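Local atomic coordinates of bartonella effector protein (Bep) substrate of VirB T4SS (Bartonella clarridgeiae, PDB entry 4YK2), a protein that is an effector translocated by the VirB type IV secretion system, its BID domain, the part described here, probably serving as the secretion signal. Residues 28-36 / 116-124; 37-48 / 105-116. All blocks are in the same frame, centred on the assembly; numbering follows the deposited sequence. Where two conformers were deposited one is given.

Contact 1: 28-36 / 116-124; sequences VVSDHSIQE and YADAVENSM
Ile34 sits as a knob in a hole formed by Tyr116, Ala119, Val120 and Ser123, and its branches illustrate how one aliphatic side chain can use each branch on a different neighbour. Its CB starts along the flank of helix 28-36 rather than straight across the interface. From there CG1, anti to the carbonyl carbon (chi1 -68°), lies 3.7 Å from CB of Ala119. The other branch, CG2, comes obliquely to the Tyr116 ring, 3.9 Å from CE1. With chi2 extended at 176°, CD1 carries on over the opposite helix, where Val120 CG2 lies 4.3 Å away and Ser123 OG also comes near. Val120 CG2 in turn covers one face of the Tyr116 ring, offset toward its rim, linking two walls of the hole. Tyr116 and Val120 also touch His63 of helix 56-64, which places this antiparallel knob-into-hole packing within the four-helix bundle of the BID domain.

Serines take over beside this apolar patch. Ser30 points at the partner helix, its OG against CB of Ser123, but the polar link runs through a water. That water lies 2.9 Å from Ser30 OG, donates to the carbonyl O of Ala119 at 2.6 Å and accepts from Asn122 ND2. Ser33 and Ser123 both turn their hydroxyls back onto their own helices: Ser33 OG donates to Ser30 O at 2.9 Å, and Ser123 OG to Val120 O at 2.7 Å. Each of those carbonyls thus has two donors, hydroxyl and backbone N-H arriving from the same face of its plane.

The axes of helices 28-36 and 116-123 cross at -155°, and the segments bury 283 Å² in total. Apolar contact around Ile34 and one shared water join them; with two serine hydroxyls spent on their own helices, no direct hydrogen bond fixes the pairing.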
loop_
_atom_site.group_PDB
_atom_site.type_symbol
_atom_site.label_atom_id
_atom_site.label_comp_id
_atom_site.label_asym_id
_atom_site.label_seq_id
_atom_site.Cartn_x
_atom_site.Cartn_y
_atom_site.Cartn_z
ATOM N N VAL A 28 -5.110 -11.028 17.974
ATOM C CA VAL A 28 -5.722 -9.696 18.065
ATOM C C VAL A 28 -4.784 -8.604 17.533
ATOM O O VAL A 28 -5.157 -7.808 16.668
ATOM C CB VAL A 28 -6.139 -9.366 19.517
ATOM C CG1 VAL A 28 -6.490 -7.882 19.648
ATOM C CG2 VAL A 28 -7.312 -10.230 19.941
ATOM N N VAL A 29 -3.562 -8.589 18.055
ATOM C CA VAL A 29 -2.573 -7.578 17.718
ATOM C C VAL A 29 -2.202 -7.691 16.246
ATOM O O VAL A 29 -2.056 -6.686 15.544
ATOM C CB VAL A 29 -1.328 -7.712 18.624
ATOM C CG1 VAL A 29 -0.178 -6.882 18.096
ATOM C CG2 VAL A 29 -1.670 -7.318 20.064
ATOM N N SER A 30 -2.072 -8.929 15.781
ATOM C CA SER A 30 -1.676 -9.199 14.412
ATOM C C SER A 30 -2.756 -8.731 13.448
ATOM O O SER A 30 -2.477 -8.012 12.498
ATOM C CB SER A 30 -1.403 -10.690 14.222
ATOM O OG SER A 30 -1.207 -10.984 12.857
ATOM N N ASP A 31 -3.990 -9.156 13.710
ATOM C CA ASP A 31 -5.156 -8.708 12.966
ATOM C C ASP A 31 -5.232 -7.192 12.932
ATOM O O ASP A 31 -5.504 -6.596 11.887
ATOM C CB ASP A 31 -6.430 -9.262 13.589
ATOM C CG ASP A 31 -6.653 -10.728 13.268
ATOM O OD1 ASP A 31 -5.789 -11.348 12.612
ATOM O OD2 ASP A 31 -7.700 -11.262 13.691
ATOM N N HIS A 32 -4.984 -6.576 14.084
ATOM C CA HIS A 32 -5.064 -5.126 14.208
ATOM C C HIS A 32 -4.048 -4.396 13.325
ATOM O O HIS A 32 -4.389 -3.418 12.666
ATOM C CB HIS A 32 -4.870 -4.700 15.664
ATOM C CG HIS A 32 -4.757 -3.222 15.840
ATOM N ND1 HIS A 32 -5.852 -2.385 15.833
ATOM C CD2 HIS A 32 -3.674 -2.424 16.017
ATOM C CE1 HIS A 32 -5.451 -1.137 16.000
ATOM N NE2 HIS A 32 -4.134 -1.133 16.112
ATOM N N SER A 33 -2.802 -4.856 13.312
ATOM C CA SER A 33 -1.784 -4.163 12.533
ATOM C C SER A 33 -2.034 -4.334 11.026
ATOM O O SER A 33 -1.700 -3.449 10.228
ATOM C CB SER A 33 -0.394 -4.666 12.887
ATOM O OG SER A 33 -0.295 -6.055 12.629
ATOM N N ILE A 34 -2.600 -5.475 10.642
ATOM C CA ILE A 34 -3.000 -5.693 9.251
ATOM C C ILE A 34 -4.079 -4.693 8.872
ATOM O O ILE A 34 -3.991 -4.016 7.842
ATOM C CB ILE A 34 -3.490 -7.127 9.016
ATOM C CG1 ILE A 34 -2.325 -8.105 9.149
ATOM C CG2 ILE A 34 -4.164 -7.247 7.632
ATOM C CD1 ILE A 34 -2.736 -9.562 9.035
ATOM N N GLN A 35 -5.093 -4.594 9.724
ATOM C CA GLN A 35 -6.215 -3.716 9.453
ATOM C C GLN A 35 -5.801 -2.243 9.390
ATOM O O GLN A 35 -6.259 -1.511 8.514
ATOM C CB GLN A 35 -7.296 -3.916 10.497
ATOM C CG GLN A 35 -8.559 -3.132 10.242
ATOM C CD GLN A 35 -9.586 -3.348 11.339
ATOM O OE1 GLN A 35 -10.749 -3.678 11.071
ATOM N NE2 GLN A 35 -9.160 -3.171 12.586
ATOM N N GLU A 36 -4.932 -1.809 10.299
ATOM C CA GLU A 36 -4.474 -0.426 10.269
ATOM C C GLU A 36 -3.681 -0.086 8.997
ATOM O O GLU A 36 -3.756 1.038 8.504
ATOM C CB GLU A 36 -3.616 -0.111 11.503
ATOM C CG GLU A 36 -4.433 0.123 12.781
ATOM C CD GLU A 36 -5.538 1.170 12.601
ATOM O OE1 GLU A 36 -5.209 2.366 12.410
ATOM O OE2 GLU A 36 -6.736 0.794 12.649
ATOM N N TYR A 116 2.237 -3.743 5.765
ATOM C CA TYR A 116 1.163 -4.698 5.522
ATOM C C TYR A 116 1.731 -6.091 5.245
ATOM O O TYR A 116 1.330 -7.078 5.872
ATOM C CB TYR A 116 0.294 -4.211 4.349
ATOM C CG TYR A 116 -0.730 -5.209 3.867
ATOM C CD1 TYR A 116 -1.956 -5.343 4.508
ATOM C CD2 TYR A 116 -0.481 -6.000 2.751
ATOM C CE1 TYR A 116 -2.888 -6.248 4.066
ATOM C CE2 TYR A 116 -1.408 -6.909 2.301
ATOM C CZ TYR A 116 -2.613 -7.024 2.960
ATOM O OH TYR A 116 -3.538 -7.927 2.503
ATOM N N ALA A 117 2.688 -6.163 4.326
ATOM C CA ALA A 117 3.335 -7.432 3.982
ATOM C C ALA A 117 4.022 -8.086 5.176
ATOM O O ALA A 117 3.948 -9.298 5.341
ATOM C CB ALA A 117 4.338 -7.223 2.873
ATOM N N ASP A 118 4.714 -7.287 5.985
ATOM C CA ASP A 118 5.377 -7.791 7.184
ATOM C C ASP A 118 4.372 -8.362 8.171
ATOM O O ASP A 118 4.623 -9.392 8.795
ATOM C CB ASP A 118 6.184 -6.689 7.878
ATOM C CG ASP A 118 7.463 -6.333 7.136
ATOM O OD1 ASP A 118 7.826 -7.051 6.183
ATOM O OD2 ASP A 118 8.112 -5.336 7.520
ATOM N N ALA A 119 3.238 -7.681 8.319
ATOM C CA ALA A 119 2.217 -8.109 9.268
ATOM C C ALA A 119 1.571 -9.400 8.787
ATOM O O ALA A 119 1.314 -10.304 9.579
ATOM C CB ALA A 119 1.173 -7.025 9.462
ATOM N N VAL A 120 1.321 -9.492 7.485
ATOM C CA VAL A 120 0.778 -10.712 6.902
ATOM C C VAL A 120 1.779 -11.857 7.064
ATOM O O VAL A 120 1.422 -12.959 7.484
ATOM C CB VAL A 120 0.417 -10.513 5.417
ATOM C CG1 VAL A 120 0.016 -11.844 4.790
ATOM C CG2 VAL A 120 -0.704 -9.485 5.263
ATOM N N GLU A 121 3.033 -11.586 6.722
ATOM C CA GLU A 121 4.100 -12.575 6.820
ATOM C C GLU A 121 4.259 -13.078 8.253
ATOM O O GLU A 121 4.548 -14.251 8.481
ATOM C CB GLU A 121 5.422 -11.978 6.327
ATOM C CG GLU A 121 6.591 -12.937 6.329
ATOM C CD GLU A 121 6.780 -13.624 4.995
ATOM O OE1 GLU A 121 6.602 -14.858 4.925
ATOM O OE2 GLU A 121 7.118 -12.927 4.018
ATOM N N ASN A 122 4.061 -12.189 9.218
ATOM C CA ASN A 122 4.213 -12.565 10.617
ATOM C C ASN A 122 3.030 -13.397 11.096
ATOM O O ASN A 122 3.194 -14.299 11.916
ATOM C CB ASN A 122 4.372 -11.326 11.504
ATOM C CG ASN A 122 4.289 -11.662 12.989
ATOM O OD1 ASN A 122 5.269 -12.105 13.595
ATOM N ND2 ASN A 122 3.111 -11.466 13.576
ATOM N N SER A 123 1.841 -13.095 10.590
ATOM C CA SER A 123 0.638 -13.798 11.016
ATOM C C SER A 123 0.654 -15.248 10.551
ATOM O O SER A 123 0.008 -16.103 11.154
ATOM C CB SER A 123 -0.612 -13.102 10.489
ATOM O OG SER A 123 -0.701 -13.234 9.080
ATOM N N MET A 124 1.394 -15.519 9.477
ATOM C CA MET A 124 1.496 -16.870 8.930
ATOM C C MET A 124 2.265 -17.797 9.877
ATOM O O MET A 124 2.227 -19.018 9.722
ATOM C CB MET A 124 2.166 -16.848 7.546
ATOM C CG MET A 124 1.282 -16.305 6.420
ATOM S SD MET A 124 2.117 -16.127 4.817
ATOM C CE MET A 124 0.722 -15.716 3.767
HETATM O O HOH W 1 1.397 -10.037 12.131
#

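Contact 2: 37-48 / 105-116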
loop_
_atom_site.group_PDB
_atom_site.type_symbol
_atom_site.label_atom_id
_atom_site.label_comp_id
_atom_site.label_asym_id
_atom_site.label_seq_id
_atom_site.Cartn_x
_atom_site.Cartn_y
_atom_site.Cartn_z
ATOM N N GLN A 37 -2.900 -1.034 8.485
ATOM C CA GLN A 37 -2.161 -0.780 7.244
ATOM C C GLN A 37 -3.102 -0.723 6.052
ATOM O O GLN A 37 -2.924 0.112 5.163
ATOM C CB GLN A 37 -1.082 -1.837 7.017
ATOM C CG GLN A 37 0.048 -1.751 8.058
ATOM C CD GLN A 37 0.571 -0.339 8.219
ATOM O OE1 GLN A 37 0.807 0.364 7.232
ATOM N NE2 GLN A 37 0.759 0.088 9.465
ATOM N N GLU A 38 -4.100 -1.606 6.031
ATOM C CA GLU A 38 -5.073 -1.595 4.946
ATOM C C GLU A 38 -5.760 -0.240 4.879
ATOM O O GLU A 38 -5.980 0.296 3.805
ATOM C CB GLU A 38 -6.120 -2.698 5.114
ATOM C CG GLU A 38 -5.594 -4.103 4.939
ATOM C CD GLU A 38 -6.687 -5.145 5.128
ATOM O OE1 GLU A 38 -7.640 -4.869 5.881
ATOM O OE2 GLU A 38 -6.598 -6.231 4.529
ATOM N N LYS A 39 -6.098 0.309 6.036
ATOM C CA LYS A 39 -6.737 1.615 6.097
ATOM C C LYS A 39 -5.812 2.717 5.565
ATOM O O LYS A 39 -6.230 3.567 4.782
ATOM C CB LYS A 39 -7.158 1.916 7.541
ATOM C CG LYS A 39 -7.888 3.239 7.752
ATOM C CD LYS A 39 -8.229 3.407 9.249
ATOM C CE LYS A 39 -9.133 4.607 9.515
ATOM N NZ LYS A 39 -9.674 4.604 10.908
ATOM N N GLU A 40 -4.561 2.717 6.007
ATOM C CA GLU A 40 -3.618 3.730 5.554
ATOM C C GLU A 40 -3.309 3.573 4.056
ATOM O O GLU A 40 -3.135 4.571 3.351
ATOM C CB GLU A 40 -2.330 3.675 6.381
ATOM C CG GLU A 40 -1.259 4.701 6.000
ATOM C CD GLU A 40 -1.631 6.144 6.349
ATOM O OE1 GLU A 40 -2.790 6.414 6.723
ATOM O OE2 GLU A 40 -0.753 7.024 6.246
ATOM N N ILE A 41 -3.253 2.333 3.570
ATOM C CA ILE A 41 -3.062 2.103 2.130
ATOM C C ILE A 41 -4.230 2.687 1.318
ATOM O O ILE A 41 -4.024 3.283 0.252
ATOM C CB ILE A 41 -2.853 0.606 1.834
ATOM C CG1 ILE A 41 -1.485 0.162 2.390
ATOM C CG2 ILE A 41 -2.916 0.340 0.317
ATOM C CD1 ILE A 41 -1.257 -1.348 2.356
ATOM N N ARG A 42 -5.454 2.521 1.816
ATOM C CA ARG A 42 -6.607 3.122 1.152
ATOM C C ARG A 42 -6.501 4.652 1.128
ATOM O O ARG A 42 -6.746 5.279 0.093
ATOM C CB ARG A 42 -7.920 2.695 1.824
ATOM C CG ARG A 42 -8.423 1.315 1.396
ATOM C CD ARG A 42 -9.860 1.067 1.847
ATOM N NE ARG A 42 -10.018 1.253 3.286
ATOM C CZ ARG A 42 -9.962 0.271 4.178
ATOM N NH1 ARG A 42 -9.758 -0.980 3.787
ATOM N NH2 ARG A 42 -10.116 0.546 5.462
ATOM N N ARG A 43 -6.136 5.241 2.267
ATOM C CA ARG A 43 -6.021 6.695 2.391
ATOM C C ARG A 43 -4.960 7.242 1.447
ATOM O O ARG A 43 -5.191 8.221 0.723
ATOM C CB ARG A 43 -5.685 7.101 3.837
ATOM C CG ARG A 43 -5.844 8.606 4.109
ATOM C CD ARG A 43 -5.333 9.021 5.508
ATOM N NE ARG A 43 -3.892 8.788 5.631
ATOM C CZ ARG A 43 -2.953 9.645 5.229
ATOM N NH1 ARG A 43 -3.296 10.800 4.674
ATOM N NH2 ARG A 43 -1.666 9.351 5.380
ATOM N N LEU A 44 -3.804 6.593 1.433
ATOM C CA LEU A 44 -2.714 7.015 0.551
ATOM C C LEU A 44 -2.993 6.737 -0.936
ATOM O O LEU A 44 -2.568 7.510 -1.804
ATOM C CB LEU A 44 -1.417 6.336 0.983
ATOM C CG LEU A 44 -0.912 6.780 2.367
ATOM C CD1 LEU A 44 0.201 5.868 2.827
ATOM C CD2 LEU A 44 -0.411 8.224 2.348
ATOM N N SER A 45 -3.699 5.648 -1.233
ATOM C CA SER A 45 -4.024 5.314 -2.631
ATOM C C SER A 45 -4.998 6.333 -3.230
ATOM O O SER A 45 -4.930 6.663 -4.422
ATOM C CB SER A 45 -4.616 3.897 -2.740
ATOM O OG SER A 45 -3.639 2.892 -2.452
ATOM N N GLN A 46 -5.915 6.810 -2.400
ATOM C CA GLN A 46 -6.803 7.897 -2.788
ATOM C C GLN A 46 -5.985 9.124 -3.207
ATOM O O GLN A 46 -6.287 9.763 -4.228
ATOM C CB GLN A 46 -7.766 8.239 -1.645
ATOM C CG GLN A 46 -8.570 9.536 -1.844
ATOM C CD GLN A 46 -9.442 9.518 -3.092
ATOM O OE1 GLN A 46 -9.920 8.463 -3.521
ATOM N NE2 GLN A 46 -9.657 10.695 -3.679
ATOM N N ILE A 47 -4.943 9.440 -2.442
ATOM C CA ILE A 47 -4.108 10.606 -2.745
ATOM C C ILE A 47 -3.247 10.390 -3.989
ATOM O O ILE A 47 -3.132 11.274 -4.846
ATOM C CB ILE A 47 -3.209 10.977 -1.543
ATOM C CG1 ILE A 47 -4.062 11.334 -0.317
ATOM C CG2 ILE A 47 -2.301 12.137 -1.918
ATOM C CD1 ILE A 47 -3.265 11.448 0.998
ATOM N N VAL A 48 -2.629 9.219 -4.085
ATOM C CA VAL A 48 -1.715 8.930 -5.186
ATOM C C VAL A 48 -2.470 8.717 -6.511
ATOM O O VAL A 48 -2.070 9.244 -7.546
ATOM C CB VAL A 48 -0.832 7.701 -4.853
ATOM C CG1 VAL A 48 -0.021 7.276 -6.071
ATOM C CG2 VAL A 48 0.081 8.002 -3.672
ATOM N N ASN A 105 3.351 11.434 -1.908
ATOM C CA ASN A 105 2.820 10.419 -1.009
ATOM C C ASN A 105 3.153 9.001 -1.441
ATOM O O ASN A 105 2.801 8.047 -0.760
ATOM C CB ASN A 105 1.310 10.598 -0.861
ATOM C CG ASN A 105 0.969 11.649 0.176
ATOM O OD1 ASN A 105 0.924 11.354 1.362
ATOM N ND2 ASN A 105 0.772 12.887 -0.265
ATOM N N ILE A 106 3.849 8.865 -2.567
ATOM C CA ILE A 106 4.246 7.551 -3.046
ATOM C C ILE A 106 5.176 6.845 -2.039
ATOM O O ILE A 106 4.981 5.666 -1.726
ATOM C CB ILE A 106 4.877 7.675 -4.443
ATOM C CG1 ILE A 106 3.758 7.920 -5.471
ATOM C CG2 ILE A 106 5.673 6.439 -4.800
ATOM C CD1 ILE A 106 4.244 8.190 -6.865
ATOM N N SER A 107 6.170 7.566 -1.520
ATOM C CA SER A 107 7.076 6.994 -0.525
ATOM C C SER A 107 6.313 6.367 0.666
ATOM O O SER A 107 6.581 5.227 1.052
ATOM C CB SER A 107 8.052 8.067 -0.028
ATOM O OG SER A 107 8.997 7.519 0.868
ATOM N N LYS A 108 5.343 7.091 1.219
ATOM C CA LYS A 108 4.618 6.567 2.373
ATOM C C LYS A 108 3.679 5.426 1.971
ATOM O O LYS A 108 3.448 4.514 2.764
ATOM C CB LYS A 108 3.850 7.685 3.087
ATOM C CG LYS A 108 4.728 8.570 3.999
ATOM C CD LYS A 108 5.133 7.858 5.298
ATOM C CE LYS A 108 5.893 8.788 6.248
ATOM N NZ LYS A 108 6.032 8.207 7.613
ATOM N N LEU A 109 3.163 5.450 0.744
ATOM C CA LEU A 109 2.340 4.340 0.261
ATOM C C LEU A 109 3.184 3.054 0.183
ATOM O O LEU A 109 2.756 1.988 0.624
ATOM C CB LEU A 109 1.719 4.671 -1.109
ATOM C CG LEU A 109 0.886 3.588 -1.811
ATOM C CD1 LEU A 109 -0.200 3.025 -0.901
ATOM C CD2 LEU A 109 0.262 4.138 -3.105
ATOM N N VAL A 110 4.392 3.162 -0.358
ATOM C CA VAL A 110 5.311 2.022 -0.387
ATOM C C VAL A 110 5.596 1.489 1.039
ATOM O O VAL A 110 5.587 0.278 1.276
ATOM C CB VAL A 110 6.616 2.411 -1.123
ATOM C CG1 VAL A 110 7.683 1.334 -0.985
ATOM C CG2 VAL A 110 6.314 2.730 -2.618
ATOM N N GLU A 111 5.833 2.388 1.988
ATOM C CA GLU A 111 6.117 1.953 3.358
ATOM C C GLU A 111 4.937 1.221 3.966
ATOM O O GLU A 111 5.112 0.234 4.675
ATOM C CB GLU A 111 6.491 3.136 4.248
ATOM C CG GLU A 111 7.847 3.723 3.941
ATOM C CD GLU A 111 8.303 4.712 4.998
ATOM O OE1 GLU A 111 7.938 4.539 6.186
ATOM O OE2 GLU A 111 9.020 5.663 4.636
ATOM N N ALA A 112 3.731 1.695 3.687
ATOM C CA ALA A 112 2.547 1.072 4.263
ATOM C C ALA A 112 2.342 -0.324 3.682
ATOM O O ALA A 112 1.912 -1.238 4.381
ATOM C CB ALA A 112 1.327 1.933 4.033
ATOM N N ILE A 113 2.683 -0.493 2.409
ATOM C CA ILE A 113 2.591 -1.801 1.773
ATOM C C ILE A 113 3.628 -2.758 2.366
ATOM O O ILE A 113 3.332 -3.932 2.592
ATOM C CB ILE A 113 2.733 -1.674 0.239
ATOM C CG1 ILE A 113 1.481 -1.016 -0.344
ATOM C CG2 ILE A 113 2.964 -3.042 -0.411
ATOM C CD1 ILE A 113 1.641 -0.595 -1.816
ATOM N N HIS A 114 4.832 -2.263 2.647
ATOM C CA HIS A 114 5.852 -3.093 3.298
ATOM C C HIS A 114 5.398 -3.507 4.706
ATOM O O HIS A 114 5.585 -4.659 5.107
ATOM C CB HIS A 114 7.198 -2.367 3.382
ATOM C CG HIS A 114 8.041 -2.498 2.149
ATOM N ND1 HIS A 114 8.697 -3.663 1.811
ATOM C CD2 HIS A 114 8.351 -1.599 1.179
ATOM C CE1 HIS A 114 9.358 -3.483 0.679
ATOM N NE2 HIS A 114 9.170 -2.237 0.279
ATOM N N LYS A 115 4.800 -2.578 5.448
ATOM C CA LYS A 115 4.276 -2.897 6.786
ATOM C C LYS A 115 3.141 -3.917 6.727
ATOM O O LYS A 115 3.090 -4.840 7.537
ATOM C CB LYS A 115 3.800 -1.634 7.495
ATOM C CG LYS A 115 4.931 -0.733 7.954
ATOM C CD LYS A 115 4.410 0.453 8.739
ATOM C CE LYS A 115 5.552 1.411 9.072
ATOM N NZ LYS A 115 5.056 2.761 9.454
ATOM N N TYR A 116 2.237 -3.743 5.765
ATOM C CA TYR A 116 1.163 -4.698 5.522
ATOM C C TYR A 116 1.731 -6.091 5.245
ATOM O O TYR A 116 1.330 -7.078 5.872
ATOM C CB TYR A 116 0.294 -4.211 4.349
ATOM C CG TYR A 116 -0.730 -5.209 3.867
ATOM C CD1 TYR A 116 -1.956 -5.343 4.508
ATOM C CD2 TYR A 116 -0.481 -6.000 2.751
ATOM C CE1 TYR A 116 -2.888 -6.248 4.066
ATOM C CE2 TYR A 116 -1.408 -6.909 2.301
ATOM C CZ TYR A 116 -2.613 -7.024 2.960
ATOM O OH TYR A 116 -3.538 -7.927 2.503
HETATM O O HOH W 2 2.149 2.309 10.748
HETATM O O HOH W 3 -0.446 11.841 3.633
#
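Helices 37-48 and 106-116 run antiparallel at 158°, their axes approaching to 9.1 Å, and Leu44 lies opposite Leu109 in the register. Reciprocal knobs-into-holes fill the space between them: Ile41 enters the hole of Leu109, Ala112, Ile113 and Tyr116, while Leu109 and Ala112 project into holes on helix 37-48. Ile41 CG1 touches Ala112 CB at 3.7 Å, and CD1 reaches Tyr116 CB and Ile113 CG1. Leu109, with CG anti to its backbone N (chi1 177°), spreads CD1 toward Leu44 and Ser45 and CD2 toward Val48, 3.9 Å from its CG2. Leu44 CD1 presses on the backbone of Lys108, and CD2 comes to Asn105 OD1, the two side chains crossing at about a right angle.

Longer chains close the borders. Gln37, bent at chi2 (-49°), lays its amide against the aliphatic part of Lys115, with CD 3.6 Å from Lys115 CB; a water accepts from both Gln37 NE2 and Lys115 NZ. Glu38 CG meets Tyr116 CE1 at 3.6 Å. Within helix 37-48, Arg43 grips Glu40 side-on, NE to OE1 and NH2 to OE2, both nearly straight, the latter at 2.6 Å as part of a salt bridge. A second water donates to Asn105 OD1 at 2.7 Å and accepts from Arg43 NH1, bridging the segments beside Leu44, while Asn105 ND2 is held by Gln101 O.

Around this core, helix 56-64 adds Leu59 against Ile41 and Ile62 against Ile113, and helix 69-78 brings Leu76 against Val110 and Ile113. At the far end, Val48 packs on Leu86 and its backbone is hydrogen-bonded to that of Ala87, in the connection leading to the short strands 90-91 and 94-95.

Overall arrangement
Contacts 1 and 2 are successive parts of one interface between helix 21-49 and helix 106-123, with centres about 15 Å apart. Because the helices are antiparallel, the chain visits 28-36, then 37-48, and returns through 105-116 to 116-124; the inner pair is contact 2, and contact 1 brackets it. Tyr116 belongs to both. The centre of contact 2 lies about 4 Å from the centre of the chain, that of contact 1 about 13 Å, toward the modelled termini. Between the two passes come helices 56-64 and 69-78, the short strand pair and helix 97-103. The continuous pairing thus brings the first and last helices of the modelled chain together, in keeping with the four-helix bundle topped by a hook described for BID domains.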